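DNA-binding response regulator, merR family (PDB 3CNB) probably binds DNA as a response regulator, the part here being its CheY-like receiver domain, which is predicted to be phosphorylated on an aspartate. Local coordinates at residues Q26-E29 and N30-Y34. Numbering follows the deposited sequence.
Sequences QFLE and NLFPY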
loop_
_atom_site.group_PDB
_atom_site.type_symbol
_atom_site.label_atom_id
_atom_site.label_comp_id
_atom_site.label_asym_id
_atom_site.label_seq_id
_atom_site.Cartn_x
_atom_site.Cartn_y
_atom_site.Cartn_z
ATOM N N GLN A 26 8.311 3.570 -10.012
ATOM C CA GLN A 26 8.687 3.367 -11.413
ATOM C C GLN A 26 8.095 2.083 -11.974
ATOM O O GLN A 26 7.575 2.067 -13.084
ATOM C CB GLN A 26 10.205 3.314 -11.545
ATOM C CG GLN A 26 10.707 3.340 -12.977
ATOM C CD GLN A 26 10.255 4.551 -13.725
ATOM O OE1 GLN A 26 10.604 5.673 -13.380
ATOM N NE2 GLN A 26 9.471 4.335 -14.769
ATOM N N PHE A 27 8.215 1.011 -11.205
ATOM C CA PHE A 27 7.553 -0.256 -11.520
ATOM C C PHE A 27 6.043 -0.110 -11.762
ATOM O O PHE A 27 5.490 -0.662 -12.733
ATOM C CB PHE A 27 7.794 -1.269 -10.400
ATOM C CG PHE A 27 7.185 -2.620 -10.673
ATOM C CD1 PHE A 27 7.820 -3.519 -11.541
ATOM C CD2 PHE A 27 5.977 -2.983 -10.090
ATOM C CE1 PHE A 27 7.264 -4.759 -11.808
ATOM C CE2 PHE A 27 5.418 -4.228 -10.342
ATOM C CZ PHE A 27 6.073 -5.119 -11.204
ATOM N N LEU A 28 5.366 0.615 -10.880
ATOM C CA LEU A 28 3.934 0.762 -11.015
ATOM C C LEU A 28 3.536 1.717 -12.142
ATOM O O LEU A 28 2.473 1.546 -12.738
ATOM C CB LEU A 28 3.304 1.165 -9.686
ATOM C CG LEU A 28 3.345 0.176 -8.534
ATOM C CD1 LEU A 28 2.803 0.866 -7.257
ATOM C CD2 LEU A 28 2.531 -1.033 -8.892
ATOM N N GLU A 29 4.378 2.709 -12.450
ATOM C CA GLU A 29 4.164 3.564 -13.644
ATOM C C GLU A 29 4.368 2.810 -14.952
ATOM O O GLU A 29 3.639 3.047 -15.916
ATOM C CB GLU A 29 5.058 4.819 -13.625
ATOM C CG GLU A 29 4.668 5.794 -12.502
ATOM C CD GLU A 29 5.535 7.033 -12.407
ATOM O OE1 GLU A 29 6.707 7.004 -12.852
ATOM O OE2 GLU A 29 5.032 8.039 -11.864
ATOM N N ASN A 30 5.376 1.932 -14.988
ATOM C CA ASN A 30 5.585 1.004 -16.111
ATOM C C ASN A 30 4.336 0.153 -16.335
ATOM O O ASN A 30 3.872 0.026 -17.451
ATOM C CB ASN A 30 6.786 0.077 -15.859
ATOM C CG ASN A 30 8.116 0.813 -15.850
ATOM O OD1 ASN A 30 8.185 1.990 -16.185
ATOM N ND2 ASN A 30 9.185 0.120 -15.431
ATOM N N LEU A 31 3.806 -0.411 -15.250
ATOM C CA LEU A 31 2.636 -1.294 -15.274
ATOM C C LEU A 31 1.353 -0.557 -15.647
ATOM O O LEU A 31 0.518 -1.089 -16.370
ATOM C CB LEU A 31 2.445 -1.920 -13.886
ATOM C CG LEU A 31 2.286 -3.427 -13.710
ATOM C CD1 LEU A 31 1.792 -3.688 -12.302
ATOM C CD2 LEU A 31 1.345 -4.049 -14.742
ATOM N N PHE A 32 1.182 0.657 -15.134
ATOM C CA PHE A 32 -0.039 1.416 -15.388
ATOM C C PHE A 32 0.334 2.810 -15.875
ATOM O O PHE A 32 0.386 3.728 -15.057
ATOM C CB PHE A 32 -0.885 1.554 -14.106
ATOM C CG PHE A 32 -1.256 0.247 -13.448
ATOM C CD1 PHE A 32 -0.669 -0.128 -12.239
ATOM C CD2 PHE A 32 -2.230 -0.580 -13.999
ATOM C CE1 PHE A 32 -1.007 -1.327 -11.610
ATOM C CE2 PHE A 32 -2.583 -1.793 -13.375
ATOM C CZ PHE A 32 -1.972 -2.165 -12.178
ATOM N N PRO A 33 0.573 2.984 -17.201
ATOM C CA PRO A 33 1.044 4.253 -17.782
ATOM C C PRO A 33 0.072 5.433 -17.617
ATOM O O PRO A 33 0.481 6.584 -17.769
ATOM C CB PRO A 33 1.202 3.924 -19.276
ATOM C CG PRO A 33 1.284 2.456 -19.348
ATOM C CD PRO A 33 0.390 1.966 -18.247
ATOM N N TYR A 34 -1.187 5.152 -17.295
ATOM C CA TYR A 34 -2.194 6.198 -17.088
ATOM C C TYR A 34 -2.597 6.425 -15.618
ATOM O O TYR A 34 -3.434 7.278 -15.339
ATOM C CB TYR A 34 -3.435 5.936 -17.963
ATOM C CG TYR A 34 -3.119 5.901 -19.440
ATOM C CD1 TYR A 34 -2.939 7.081 -20.159
ATOM C CD2 TYR A 34 -2.973 4.687 -20.111
ATOM C CE1 TYR A 34 -2.631 7.056 -21.514
ATOM C CE2 TYR A 34 -2.662 4.649 -21.471
ATOM C CZ TYR A 34 -2.494 5.836 -22.164
ATOM O OH TYR A 34 -2.185 5.808 -23.506
#
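Asn30 bonds to Gln26, one turn earlier in helix 18-31, through both backbone and side chain. Its N-H meets Gln26 O at 2.9 Å in a nearly straight helical bond, while its OD1 accepts Gln26 NE2 at 3.0 Å. The Gln26 chain reaches it by leaving with CG anti to the backbone N (chi1 -170°) and bending at chi2, bringing the amide round to its neighbour. OD1 lies in the plane of the Gln26 amide, yet NE2 sits above the carbonyl plane of Asn30, and the two amide planes are turned 44° apart. Leu31 follows with N bonded to Phe27 O at 3.0 Å. Its side chain runs beside that of Phe27, pointing the same way, and Leu31 CD1 approaches CE2 of the Phe27 ring obliquely at 4.2 Å; the pair reaches helix 117-129, where Phe27 packs on Leu120 and edge-to-face on Phe117, and Leu31 on Ile124. Phe32 is the first residue to leave helical geometry, but its N still bonds to Leu28 O at 2.9 Å. CD2 of Leu28 only brushes Phe32 CE1, at 4.5 Å, and itself belongs to a buried side chain packed on strand 10-14 through Ile11 and Ile13. At Pro33, which has no N-H to continue the series, Glu29 O instead receives a CA-H...O contact from Pro33 CA at 3.4 Å. Having left helix 18-31 at Phe32, the chain runs on toward strand 36-40, within the beta-alpha-beta unit of the receiver fold. The chemistry divides by side: on the exposed side an amide-amide bond supplements the backbone bonds of the last turn, while apolar groups join that turn to the sheet and the C-terminal helix.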